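Local coordinates for sugar isomerase (Sinorhizobium meliloti, PDB 3QC0), which binds a zinc ion in a TIM barrel of the xylose isomerase-like family and probably isomerises a sugar substrate, at residues 18-23 with 48-53; 160-165 with 195-200; 219-224 with 253-258. One frame throughout, in Å; residues are numbered along the deposited sequence. Where two conformers were deposited one is given.

How the interactions relate
All three contacts lie around one closed eight-stranded parallel barrel, among its helices and loops, and follow in series along the chain. Interaction 1 joins helix 20-29 to helix 47-57, and interaction 2 joins helix 158-168 to the end of helix 187-196 and the turn into strand 200-205; their centres lie about 32 Å apart, on opposite sides of the chain's centre. Interaction 3 is built from loops, and its centre is about 23 Å from that of interaction 1 and 30 Å from that of interaction 2. The first two therefore tie together the outer helical layer, whereas the third joins two loops that follow the strand carrying the zinc ligand H204 and the strand end next to the ligand E248.

Interaction 1: residues 18-23 with 48-53; sequences CGFAEA and GEAGRI
In the helical layer of the TIM barrel, helix 20-29 meets helix 47-57 through the ring of F20, which reaches A50 and I53. CG of F20 stands anti to the backbone N (chi1 -176°), and this carries the ring across to the second helix in the first turn after the N-cap residue G19. The A50 methyl lies over one face of the ring in a CH-pi contact, its CB 4.2 Å from the centroid of the F20 ring and offset toward the rim, nearest to CZ. I53 takes the edge instead: its CG2 lies near the ring plane, 4.1 Å from CE1 of F20, and the two side chains run past each other in opposite directions. These helices follow the first and second barrel strands, 7-10 and 34-36, and I45 of the intervening helix 39-45 packs against F20, A21, A50 and I53 alike. Replacing F20 by an alanine would probably open a gap between the helices and leave the A50 methyl and I53 CG2 without their aromatic partner. Farther out, A21 CB touches CD1 of I53 at 4.2 Å. On the second helix R52 grips E49 side-on in a salt bridge of two hydrogen bonds, from NE of R52 to OE1 of E49 (3.0 Å) and from NH2 of R52 to OE2 of E49 (2.8 Å), both from the syn side but tilted out of the carboxylate plane.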
loop_
_atom_site.group_PDB
_atom_site.type_symbol
_atom_site.label_atom_id
_atom_site.label_comp_id
_atom_site.label_asym_id
_atom_site.label_seq_id
_atom_site.Cartn_x
_atom_site.Cartn_y
_atom_site.Cartn_z
ATOM N N CYS A 18 -15.045 -24.084 -9.389
ATOM C CA CYS A 18 -14.534 -24.908 -10.461
ATOM C C CYS A 18 -13.127 -25.362 -10.223
ATOM O O CYS A 18 -12.265 -24.546 -9.891
ATOM C CB CYS A 18 -14.547 -24.174 -11.809
ATOM S SG CYS A 18 -16.124 -23.513 -12.342
ATOM N N GLY A 19 -12.881 -26.643 -10.465
ATOM C CA GLY A 19 -11.527 -27.108 -10.652
ATOM C C GLY A 19 -11.091 -26.805 -12.072
ATOM O O GLY A 19 -11.822 -26.193 -12.844
ATOM N N PHE A 20 -9.904 -27.276 -12.435
ATOM C CA PHE A 20 -9.280 -26.883 -13.707
ATOM C C PHE A 20 -10.104 -27.212 -14.953
ATOM O O PHE A 20 -10.295 -26.373 -15.826
ATOM C CB PHE A 20 -7.888 -27.557 -13.813
ATOM C CG PHE A 20 -7.099 -27.158 -15.024
ATOM C CD1 PHE A 20 -7.246 -27.799 -16.229
ATOM C CD2 PHE A 20 -6.120 -26.160 -14.931
ATOM C CE1 PHE A 20 -6.510 -27.416 -17.336
ATOM C CE2 PHE A 20 -5.401 -25.768 -16.014
ATOM C CZ PHE A 20 -5.541 -26.418 -17.235
ATOM N N ALA A 21 -10.574 -28.468 -15.081
ATOM C CA ALA A 21 -11.293 -28.842 -16.269
ATOM C C ALA A 21 -12.603 -28.096 -16.466
ATOM O O ALA A 21 -12.914 -27.685 -17.594
ATOM C CB ALA A 21 -11.581 -30.353 -16.240
ATOM N N GLU A 22 -13.358 -27.929 -15.377
ATOM C CA GLU A 22 -14.632 -27.208 -15.461
ATOM C C GLU A 22 -14.405 -25.733 -15.747
ATOM O O GLU A 22 -15.141 -25.126 -16.511
ATOM C CB GLU A 22 -15.457 -27.329 -14.188
ATOM C CG GLU A 22 -16.917 -26.858 -14.455
ATOM C CD GLU A 22 -17.741 -26.699 -13.210
ATOM O OE1 GLU A 22 -17.357 -27.253 -12.149
ATOM O OE2 GLU A 22 -18.782 -26.012 -13.307
ATOM N N ALA A 23 -13.382 -25.160 -15.116
ATOM C CA ALA A 23 -13.038 -23.770 -15.381
ATOM C C ALA A 23 -12.724 -23.575 -16.860
ATOM O O ALA A 23 -13.202 -22.664 -17.498
ATOM C CB ALA A 23 -11.855 -23.340 -14.511
ATOM N N GLY A 48 0.002 -33.686 -16.334
ATOM C CA GLY A 48 -0.127 -34.266 -17.661
ATOM C C GLY A 48 -1.493 -34.043 -18.273
ATOM O O GLY A 48 -1.612 -33.682 -19.446
ATOM N N GLU A 49 -2.535 -34.230 -17.474
ATOM C CA GLU A 49 -3.892 -33.991 -17.942
ATOM C C GLU A 49 -4.105 -32.508 -18.209
ATOM O O GLU A 49 -4.715 -32.128 -19.206
ATOM C CB GLU A 49 -4.918 -34.527 -16.931
ATOM C CG GLU A 49 -6.361 -34.328 -17.303
ATOM C CD GLU A 49 -6.798 -35.001 -18.614
ATOM O OE1 GLU A 49 -6.060 -35.848 -19.161
ATOM O OE2 GLU A 49 -7.877 -34.634 -19.111
ATOM N N ALA A 50 -3.571 -31.652 -17.338
ATOM C CA ALA A 50 -3.720 -30.246 -17.593
ATOM C C ALA A 50 -3.103 -29.869 -18.935
ATOM O O ALA A 50 -3.680 -29.129 -19.682
ATOM C CB ALA A 50 -3.093 -29.393 -16.414
ATOM N N GLY A 51 -1.901 -30.345 -19.234
ATOM C CA GLY A 51 -1.264 -30.002 -20.514
ATOM C C GLY A 51 -1.997 -30.610 -21.716
ATOM O O GLY A 51 -2.042 -30.019 -22.797
ATOM N N ARG A 52 -2.572 -31.793 -21.534
ATOM C CA ARG A 52 -3.363 -32.397 -22.612
ATOM C C ARG A 52 -4.561 -31.508 -22.957
ATOM O O ARG A 52 -4.808 -31.234 -24.140
ATOM C CB ARG A 52 -3.827 -33.787 -22.215
ATOM C CG ARG A 52 -4.559 -34.516 -23.363
ATOM C CD ARG A 52 -5.406 -35.703 -22.875
ATOM N NE ARG A 52 -6.584 -35.299 -22.101
ATOM C CZ ARG A 52 -7.679 -34.717 -22.600
ATOM N NH1 ARG A 52 -7.786 -34.450 -23.901
ATOM N NH2 ARG A 52 -8.677 -34.391 -21.789
ATOM N N ILE A 53 -5.276 -31.035 -21.923
ATOM C CA ILE A 53 -6.410 -30.118 -22.099
ATOM C C ILE A 53 -5.954 -28.832 -22.766
ATOM O O ILE A 53 -6.573 -28.337 -23.699
ATOM C CB ILE A 53 -7.095 -29.792 -20.760
ATOM C CG1 ILE A 53 -7.771 -31.041 -20.194
ATOM C CG2 ILE A 53 -8.082 -28.606 -20.908
ATOM C CD1 ILE A 53 -8.265 -30.927 -18.764
#

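Interaction 2: residues 160-165 with 195-200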
loop_
_atom_site.group_PDB
_atom_site.type_symbol
_atom_site.label_atom_id
_atom_site.label_comp_id
_atom_site.label_asym_id
_atom_site.label_seq_id
_atom_site.Cartn_x
_atom_site.Cartn_y
_atom_site.Cartn_z
ATOM N N GLN A 160 10.565 -0.538 -8.553
ATOM C CA GLN A 160 11.449 -1.451 -7.895
ATOM C C GLN A 160 11.547 -2.741 -8.710
ATOM O O GLN A 160 12.632 -3.296 -8.860
ATOM C CB GLN A 160 10.937 -1.716 -6.483
ATOM C CG GLN A 160 11.727 -2.763 -5.722
ATOM C CD GLN A 160 10.974 -3.305 -4.513
ATOM O OE1 GLN A 160 9.766 -3.091 -4.399
ATOM N NE2 GLN A 160 11.675 -4.054 -3.655
ATOM N N ALA A 161 10.405 -3.266 -9.170
ATOM C CA ALA A 161 10.426 -4.483 -9.997
ATOM C C ALA A 161 11.312 -4.297 -11.217
ATOM O O ALA A 161 12.094 -5.185 -11.605
ATOM C CB ALA A 161 9.004 -4.903 -10.394
ATOM N N LEU A 162 11.147 -3.153 -11.862
ATOM C CA LEU A 162 11.974 -2.849 -13.041
ATOM C C LEU A 162 13.456 -2.683 -12.700
ATOM O O LEU A 162 14.323 -3.088 -13.475
ATOM C CB LEU A 162 11.412 -1.631 -13.779
ATOM C CG LEU A 162 10.013 -1.829 -14.395
ATOM C CD1 LEU A 162 9.413 -0.494 -14.878
ATOM C CD2 LEU A 162 10.072 -2.860 -15.572
ATOM N N ASP A 163 13.771 -2.095 -11.554
ATOM C CA ASP A 163 15.155 -2.028 -11.074
ATOM C C ASP A 163 15.763 -3.427 -10.976
ATOM O O ASP A 163 16.916 -3.655 -11.375
ATOM C CB ASP A 163 15.256 -1.362 -9.706
ATOM C CG ASP A 163 15.040 0.146 -9.748
ATOM O OD1 ASP A 163 14.981 0.790 -10.829
ATOM O OD2 ASP A 163 14.897 0.700 -8.617
ATOM N N ILE A 164 14.985 -4.386 -10.484
ATOM C CA ILE A 164 15.481 -5.735 -10.381
ATOM C C ILE A 164 15.676 -6.329 -11.777
ATOM O O ILE A 164 16.666 -7.006 -11.996
ATOM C CB ILE A 164 14.529 -6.624 -9.532
ATOM C CG1 ILE A 164 14.414 -6.075 -8.093
ATOM C CG2 ILE A 164 14.942 -8.120 -9.591
ATOM C CD1 ILE A 164 13.288 -6.693 -7.253
ATOM N N CYS A 165 14.732 -6.103 -12.692
ATOM C CA CYS A 165 14.839 -6.570 -14.088
ATOM C C CYS A 165 16.106 -6.034 -14.696
ATOM O O CYS A 165 16.819 -6.764 -15.379
ATOM C CB CYS A 165 13.627 -6.181 -14.905
ATOM S SG CYS A 165 12.129 -7.043 -14.496
ATOM N N GLY A 195 7.963 -0.444 -20.937
ATOM C CA GLY A 195 7.837 -0.618 -22.383
ATOM C C GLY A 195 9.182 -0.439 -23.055
ATOM O O GLY A 195 9.542 -1.218 -23.970
ATOM N N LYS A 196 9.933 0.581 -22.660
ATOM C CA LYS A 196 11.281 0.802 -23.230
ATOM C C LYS A 196 12.245 -0.356 -22.961
ATOM O O LYS A 196 13.119 -0.677 -23.778
ATOM C CB LYS A 196 11.935 2.082 -22.701
ATOM C CG LYS A 196 11.221 3.380 -23.088
ATOM C CD LYS A 196 11.905 4.545 -22.344
ATOM C CE LYS A 196 11.142 5.842 -22.393
ATOM N NZ LYS A 196 12.003 6.928 -21.792
HETATM N N MSE A 197 12.102 -0.970 -21.803
HETATM C CA MSE A 197 12.836 -2.170 -21.430
HETATM C C MSE A 197 12.319 -3.455 -22.098
HETATM O O MSE A 197 12.886 -4.521 -21.883
HETATM C CB MSE A 197 12.768 -2.349 -19.893
HETATM C CG MSE A 197 13.578 -1.249 -19.170
HETATM SE SE MSE A 197 13.408 -1.233 -17.281
HETATM C CE MSE A 197 13.838 -3.128 -17.085
ATOM N N LYS A 198 11.206 -3.379 -22.814
ATOM C CA LYS A 198 10.539 -4.574 -23.383
ATOM C C LYS A 198 10.243 -5.606 -22.284
ATOM O O LYS A 198 10.362 -6.813 -22.492
ATOM C CB LYS A 198 11.351 -5.151 -24.585
ATOM C CG LYS A 198 11.428 -4.127 -25.689
ATOM C CD LYS A 198 11.612 -4.775 -27.088
ATOM C CE LYS A 198 12.958 -5.360 -27.269
ATOM N NZ LYS A 198 13.211 -5.670 -28.782
ATOM N N ALA A 199 9.860 -5.100 -21.102
ATOM C CA ALA A 199 9.754 -5.944 -19.911
ATOM C C ALA A 199 8.325 -6.372 -19.582
ATOM O O ALA A 199 8.165 -7.132 -18.656
ATOM C CB ALA A 199 10.375 -5.197 -18.668
ATOM N N ILE A 200 7.299 -5.856 -20.273
ATOM C CA ILE A 200 5.899 -6.142 -19.876
ATOM C C ILE A 200 5.529 -7.536 -20.365
ATOM O O ILE A 200 5.564 -7.828 -21.569
ATOM C CB ILE A 200 4.866 -5.085 -20.337
ATOM C CG1 ILE A 200 5.304 -3.666 -19.901
ATOM C CG2 ILE A 200 3.432 -5.497 -19.825
ATOM C CD1 ILE A 200 4.405 -2.558 -20.489
#
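The backbones of 160-165 and 195-200 come nearest at C165 and A199, whose CA atoms are 7.8 Å apart, one segment lying within helix 158-168 and the other turning out of helix 187-196 toward strand 200-205. No hydrogen bond crosses between them, and the contact rests on the selenomethionine at M197. Its chain is extended as far as SE and then bends at chi3 (52°), which turns the terminal methyl into the helix surface between L162 and C165. There CE sits 3.6 Å from the carbonyl O of L162 and 3.8 Å from CB of C165, so that it touches both backbone and side chain of the opposing helix. The selenium lies alongside the leucine, 4.1 Å from CB of L162, where the two side chains cross at a slant. K198, which follows, has positive phi and closes a Schellman motif at the end of the helix, with its N bonded to O of G195 at 3.0 Å. This reversal belongs to the alpha-to-beta connection of the TIM barrel: the chain leaves the outer helix and enters strand 200-205 next to strand 172-177, with A199 already bonded through its backbone to V174. The turn also brings the A199 methyl to the leucine, whose CD2 meets CB of A199 at 3.9 Å. L162 is thus shared, SE and CE of M197 lying against it on the helix-end part of the turn and A199 nearer the strand. V174 also touches L162 and C165 from the barrel strand, while A194 and R193 of helix 187-196 pack on L162. R193 in addition forms a salt bridge with OD1 of D163.

Interaction 3: residues 219-224 with 253-258; sequences RGMMGD and DNWWKR
M221 and W255 join two loops at the C-terminal ends of the TIM-barrel strands, those after strands 200-205 and 245-247, in a Met-aromatic contact that is tight on one side and water-mediated at the edge. M221 is a selenomethionine whose chain, bent at chi2 and chi3 (61° and 69°), folds its methyl back over the indole. CE stands 3.6 Å from the centroid of the six-membered ring of W255 and only 6° off the normal, a CH-pi contact over the middle of the face; SE lies farther above it. CB of M221 also touches the ring closely, 3.5 Å from CZ2 of W255. T266 of helix 260-274 packs on both residues.

The opposite face of the indole carries polar groups near the rim, ND2 of N254 and NH1 of R258. The R258 guanidinium lies with one face over CZ3 of W255, at the rim of the ring, and is held by a hydrogen bond from NH1 of R258 to OD1 of N254, 2.9 Å long, in the carbonyl plane and on a lone pair.

At the ring edge the fit is looser. D224, which ends a type II beta turn begun at M221, brings OD2 only to 3.8 Å from CZ2 of W255, while its OD1 forms a salt bridge with R270. A water in the ring plane links the two loops: it accepts from N of M221 and from NE1 of W255, and donates to OD2 of D224, 2.7 Å away.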
loop_
_atom_site.group_PDB
_atom_site.type_symbol
_atom_site.label_atom_id
_atom_site.label_comp_id
_atom_site.label_asym_id
_atom_site.label_seq_id
_atom_site.Cartn_x
_atom_site.Cartn_y
_atom_site.Cartn_z
ATOM N N ARG A 219 -11.227 -8.074 -3.903
ATOM C CA ARG A 219 -11.037 -7.450 -5.206
ATOM C C ARG A 219 -12.380 -7.258 -5.896
ATOM O O ARG A 219 -13.305 -8.084 -5.721
ATOM C CB ARG A 219 -10.146 -8.259 -6.133
ATOM C CG ARG A 219 -8.756 -8.535 -5.631
ATOM C CD ARG A 219 -7.888 -9.027 -6.767
ATOM N NE ARG A 219 -6.510 -9.251 -6.381
ATOM C CZ ARG A 219 -5.499 -9.365 -7.237
ATOM N NH1 ARG A 219 -5.709 -9.386 -8.550
ATOM N NH2 ARG A 219 -4.264 -9.510 -6.774
ATOM N N GLY A 220 -12.482 -6.207 -6.698
ATOM C CA GLY A 220 -13.703 -5.883 -7.427
ATOM C C GLY A 220 -13.720 -6.412 -8.836
ATOM O O GLY A 220 -12.666 -6.605 -9.469
HETATM N N MSE A 221 -14.933 -6.695 -9.323
HETATM C CA MSE A 221 -15.156 -6.846 -10.728
HETATM C C MSE A 221 -14.863 -5.505 -11.404
HETATM O O MSE A 221 -15.219 -4.433 -10.891
HETATM C CB MSE A 221 -16.620 -7.243 -10.946
HETATM C CG MSE A 221 -17.063 -7.403 -12.377
HETATM SE SE MSE A 221 -16.171 -8.750 -13.420
HETATM C CE MSE A 221 -16.979 -10.251 -12.403
HETATM N N MSE A 222 -14.259 -5.567 -12.563
HETATM C CA MSE A 222 -13.925 -4.369 -13.323
HETATM C C MSE A 222 -15.146 -3.493 -13.508
HETATM O O MSE A 222 -16.169 -3.954 -13.994
HETATM C CB MSE A 222 -13.401 -4.716 -14.706
HETATM C CG MSE A 222 -12.090 -5.401 -14.752
HETATM SE SE MSE A 222 -12.148 -7.336 -14.476
HETATM C CE MSE A 222 -13.306 -7.891 -15.878
ATOM N N GLY A 223 -15.035 -2.221 -13.159
ATOM C CA GLY A 223 -16.132 -1.263 -13.233
ATOM C C GLY A 223 -16.913 -1.059 -11.951
ATOM O O GLY A 223 -17.708 -0.110 -11.862
ATOM N N ASP A 224 -16.738 -1.937 -10.973
ATOM C CA ASP A 224 -17.410 -1.793 -9.694
ATOM C C ASP A 224 -16.592 -0.913 -8.760
ATOM O O ASP A 224 -17.096 -0.485 -7.702
ATOM C CB ASP A 224 -17.649 -3.153 -9.018
ATOM C CG ASP A 224 -18.835 -3.938 -9.609
ATOM O OD1 ASP A 224 -19.561 -3.381 -10.469
ATOM O OD2 ASP A 224 -19.056 -5.073 -9.122
ATOM N N ASP A 253 -16.976 -12.865 -0.630
ATOM C CA ASP A 253 -18.390 -12.622 -0.263
ATOM C C ASP A 253 -19.282 -12.246 -1.429
ATOM O O ASP A 253 -20.490 -12.035 -1.234
ATOM C CB ASP A 253 -18.455 -11.534 0.811
ATOM C CG ASP A 253 -17.967 -12.039 2.176
ATOM O OD1 ASP A 253 -17.956 -13.287 2.399
ATOM O OD2 ASP A 253 -17.610 -11.185 3.030
ATOM N N ASN A 254 -18.730 -12.196 -2.637
ATOM C CA ASN A 254 -19.503 -11.872 -3.823
ATOM C C ASN A 254 -19.244 -12.876 -4.961
ATOM O O ASN A 254 -19.938 -13.898 -5.047
ATOM C CB ASN A 254 -19.288 -10.407 -4.256
ATOM C CG ASN A 254 -20.221 -9.974 -5.360
ATOM O OD1 ASN A 254 -21.147 -10.709 -5.731
ATOM N ND2 ASN A 254 -20.005 -8.773 -5.897
ATOM N N TRP A 255 -18.244 -12.658 -5.798
ATOM C CA TRP A 255 -18.105 -13.432 -7.043
ATOM C C TRP A 255 -17.813 -14.903 -6.814
ATOM O O TRP A 255 -18.282 -15.746 -7.604
ATOM C CB TRP A 255 -17.079 -12.794 -7.987
ATOM C CG TRP A 255 -17.474 -11.402 -8.273
ATOM C CD1 TRP A 255 -16.925 -10.247 -7.737
ATOM C CD2 TRP A 255 -18.545 -10.980 -9.108
ATOM N NE1 TRP A 255 -17.601 -9.166 -8.198
ATOM C CE2 TRP A 255 -18.611 -9.566 -9.024
ATOM C CE3 TRP A 255 -19.488 -11.656 -9.889
ATOM C CZ2 TRP A 255 -19.534 -8.821 -9.738
ATOM C CZ3 TRP A 255 -20.402 -10.918 -10.592
ATOM C CH2 TRP A 255 -20.424 -9.520 -10.525
ATOM N N TRP A 256 -17.146 -15.245 -5.723
ATOM C CA TRP A 256 -16.889 -16.657 -5.426
ATOM C C TRP A 256 -18.153 -17.391 -4.962
ATOM O O TRP A 256 -18.123 -18.608 -4.888
ATOM C CB TRP A 256 -15.805 -16.854 -4.359
ATOM C CG TRP A 256 -14.401 -16.609 -4.863
ATOM C CD1 TRP A 256 -14.016 -16.397 -6.150
ATOM C CD2 TRP A 256 -13.212 -16.570 -4.073
ATOM N NE1 TRP A 256 -12.642 -16.234 -6.215
ATOM C CE2 TRP A 256 -12.128 -16.335 -4.952
ATOM C CE3 TRP A 256 -12.952 -16.711 -2.720
ATOM C CZ2 TRP A 256 -10.817 -16.229 -4.509
ATOM C CZ3 TRP A 256 -11.656 -16.613 -2.274
ATOM C CH2 TRP A 256 -10.593 -16.384 -3.181
ATOM N N LYS A 257 -19.197 -16.638 -4.622
ATOM C CA LYS A 257 -20.466 -17.216 -4.143
ATOM C C LYS A 257 -21.510 -17.282 -5.255
ATOM O O LYS A 257 -22.662 -17.704 -5.017
ATOM C CB LYS A 257 -21.002 -16.401 -2.963
ATOM C CG LYS A 257 -20.224 -16.587 -1.666
ATOM C CD LYS A 257 -20.819 -15.763 -0.522
ATOM C CE LYS A 257 -20.277 -16.227 0.830
ATOM N NZ LYS A 257 -20.741 -15.375 1.957
ATOM N N ARG A 258 -21.136 -16.882 -6.469
ATOM C CA ARG A 258 -22.063 -16.840 -7.595
ATOM C C ARG A 258 -21.766 -17.936 -8.630
ATOM O O ARG A 258 -20.661 -18.459 -8.675
ATOM C CB ARG A 258 -22.022 -15.452 -8.229
ATOM C CG ARG A 258 -22.617 -14.407 -7.274
ATOM C CD ARG A 258 -22.278 -13.000 -7.598
ATOM N NE ARG A 258 -22.993 -12.477 -8.746
ATOM C CZ ARG A 258 -23.245 -11.188 -8.951
ATOM N NH1 ARG A 258 -22.829 -10.269 -8.090
ATOM N NH2 ARG A 258 -23.911 -10.807 -10.032
HETATM O O HOH W 1 -17.271 -6.319 -7.465
#